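Local structure of de novo design, hyper stable, disulfide-rich mini protein (Synthetic construct, 5JG9) at residues Gln12-Glu15 / Arg16-Glu20. The protein has no known natural function, being a de novo designed, disulfide-rich mini protein built to be hyperstable. Numbering follows the deposited sequence.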
loop_
_atom_site.group_PDB
_atom_site.type_symbol
_atom_site.label_atom_id
_atom_site.label_comp_id
_atom_site.label_asym_id
_atom_site.label_seq_id
_atom_site.Cartn_x
_atom_site.Cartn_y
_atom_site.Cartn_z
ATOM N N GLN A 12 -6.366 -9.863 0.904
ATOM C CA GLN A 12 -6.265 -9.578 -0.514
ATOM C C GLN A 12 -5.004 -10.207 -1.043
ATOM O O GLN A 12 -3.987 -10.246 -0.391
ATOM C CB GLN A 12 -6.155 -8.077 -0.696
ATOM C CG GLN A 12 -7.330 -7.284 -0.107
ATOM C CD GLN A 12 -7.389 -5.779 -0.402
ATOM O OE1 GLN A 12 -8.435 -5.114 -0.157
ATOM N NE2 GLN A 12 -6.305 -5.221 -0.794
ATOM N N ASP A 13 -5.050 -10.594 -2.309
ATOM C CA ASP A 13 -3.822 -10.962 -3.051
ATOM C C ASP A 13 -2.907 -9.779 -3.451
ATOM O O ASP A 13 -3.260 -8.565 -3.420
ATOM C CB ASP A 13 -4.114 -11.895 -4.247
ATOM C CG ASP A 13 -4.759 -11.214 -5.455
ATOM O OD1 ASP A 13 -5.218 -11.978 -6.328
ATOM O OD2 ASP A 13 -4.797 -9.979 -5.558
ATOM N N GLU A 14 -1.679 -10.157 -3.773
ATOM C CA GLU A 14 -0.637 -9.196 -4.056
ATOM C C GLU A 14 -1.080 -8.243 -5.200
ATOM O O GLU A 14 -0.875 -7.053 -5.157
ATOM C CB GLU A 14 0.607 -9.951 -4.485
ATOM C CG GLU A 14 1.766 -9.037 -4.858
ATOM C CD GLU A 14 2.969 -9.801 -5.360
ATOM O OE1 GLU A 14 2.907 -11.039 -5.478
ATOM O OE2 GLU A 14 3.973 -9.150 -5.620
ATOM N N GLU A 15 -1.711 -8.810 -6.224
ATOM C CA GLU A 15 -2.069 -8.060 -7.442
ATOM C C GLU A 15 -3.010 -6.890 -7.073
ATOM O O GLU A 15 -2.726 -5.740 -7.378
ATOM C CB GLU A 15 -2.651 -9.050 -8.490
ATOM C CG GLU A 15 -2.665 -8.513 -9.912
ATOM C CD GLU A 15 -3.782 -7.506 -10.189
ATOM O OE1 GLU A 15 -3.530 -6.570 -11.049
ATOM O OE2 GLU A 15 -4.912 -7.673 -9.569
ATOM N N ARG A 16 -4.021 -7.189 -6.251
ATOM C CA ARG A 16 -5.017 -6.203 -5.798
ATOM C C ARG A 16 -4.429 -5.160 -4.894
ATOM O O ARG A 16 -4.710 -3.968 -5.002
ATOM C CB ARG A 16 -6.116 -6.907 -5.027
ATOM C CG ARG A 16 -7.233 -5.987 -4.662
ATOM C CD ARG A 16 -8.431 -6.755 -4.131
ATOM N NE ARG A 16 -9.429 -5.815 -3.635
ATOM C CZ ARG A 16 -10.392 -6.071 -2.717
ATOM N NH1 ARG A 16 -10.523 -7.278 -2.179
ATOM N NH2 ARG A 16 -11.224 -5.090 -2.314
ATOM N N VAL A 17 -3.578 -5.600 -3.974
ATOM C CA VAL A 17 -2.985 -4.689 -3.049
ATOM C C VAL A 17 -2.163 -3.627 -3.853
ATOM O O VAL A 17 -2.183 -2.415 -3.515
ATOM C CB VAL A 17 -2.115 -5.403 -1.983
ATOM C CG1 VAL A 17 -1.388 -4.423 -1.105
ATOM C CG2 VAL A 17 -2.978 -6.270 -1.072
ATOM N N ARG A 18 -1.355 -4.117 -4.786
ATOM C CA ARG A 18 -0.420 -3.291 -5.560
ATOM C C ARG A 18 -1.193 -2.245 -6.368
ATOM O O ARG A 18 -0.840 -1.064 -6.404
ATOM C CB ARG A 18 0.436 -4.200 -6.494
ATOM C CG ARG A 18 1.617 -4.866 -5.779
ATOM C CD ARG A 18 2.340 -5.809 -6.710
ATOM N NE ARG A 18 3.386 -6.527 -6.000
ATOM C CZ ARG A 18 4.506 -5.969 -5.504
ATOM N NH1 ARG A 18 4.835 -4.659 -5.632
ATOM N NH2 ARG A 18 5.312 -6.764 -4.841
ATOM N N ARG A 19 -2.218 -2.754 -7.055
ATOM C CA ARG A 19 -3.195 -1.951 -7.861
ATOM C C ARG A 19 -3.813 -0.853 -7.039
ATOM O O ARG A 19 -3.758 0.353 -7.367
ATOM C CB ARG A 19 -4.315 -2.912 -8.460
ATOM C CG ARG A 19 -4.167 -3.357 -9.894
ATOM C CD ARG A 19 -5.484 -3.833 -10.592
ATOM N NE ARG A 19 -6.115 -4.976 -9.864
ATOM C CZ ARG A 19 -7.057 -4.940 -8.904
ATOM N NH1 ARG A 19 -7.408 -6.096 -8.304
ATOM N NH2 ARG A 19 -7.646 -3.801 -8.529
ATOM N N GLU A 20 -4.377 -1.238 -5.918
ATOM C CA GLU A 20 -5.075 -0.250 -5.098
ATOM C C GLU A 20 -4.142 0.690 -4.309
ATOM O O GLU A 20 -4.459 1.816 -4.030
ATOM C CB GLU A 20 -6.028 -0.957 -4.095
ATOM C CG GLU A 20 -7.188 -1.730 -4.736
ATOM C CD GLU A 20 -8.117 -2.349 -3.751
ATOM O OE1 GLU A 20 -9.053 -3.057 -4.200
ATOM O OE2 GLU A 20 -8.046 -2.068 -2.541
HETATM O O HOH W 1 -5.864 -2.340 -0.849
HETATM O O HOH W 2 -9.722 -2.266 -0.259
#
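Asp-13 caps the helix that starts at Glu-14: its OD2 accepts from Arg-16 N at 3.0 Å in a nearly straight bond. With chi1 at 74°, CG sits between the backbone N and the carbonyl carbon, which turns the carboxylate back over the first helical turn. Backbone bonds from Val-17 N to Asp-13 O, Arg-18 N to Glu-14 O and Arg-19 N to Glu-15 O carry the helix onward.

Three Glu-Arg salt bridges, each i to i+4, run along it. Glu-14 and Arg-18 lie alongside, pointing the same way; Glu-14 OE2 takes NE at 2.7 Å and NH2 at 2.8 Å of Arg-18 on its anti side, a side-on grip near the guanidinium plane. A glutamine at Glu-14 would probably weaken this grip, leaving the Arg-18 charge without its mate and its guanidinium freer to turn. Glu-15 OE2 is held likewise but on its syn side, 3.0 Å from Arg-19 NE, the glutamate bending at chi2 (-77°) to meet it. In reversed order, Arg-16 NE reaches Glu-20 OE1 at 2.8 Å, from above the carboxylate plane.

Gln-12 stacks its amide on the Arg-16 guanidinium, the planes 24° apart, with Gln-12 OE1 over the centre of one face and 3.4 Å from Arg-16 CZ. Two waters link that amide to Glu-20 OE2, one through NE2, the other through OE1. Gln-12 NE2 also lies 3.5 Å from Val-17 CG2.

Helix 14-28 packs against the three-stranded antiparallel sheet, where Glu-14, buried Val-17 and Arg-18 all touch Tyr-41 of the central strand 40-46.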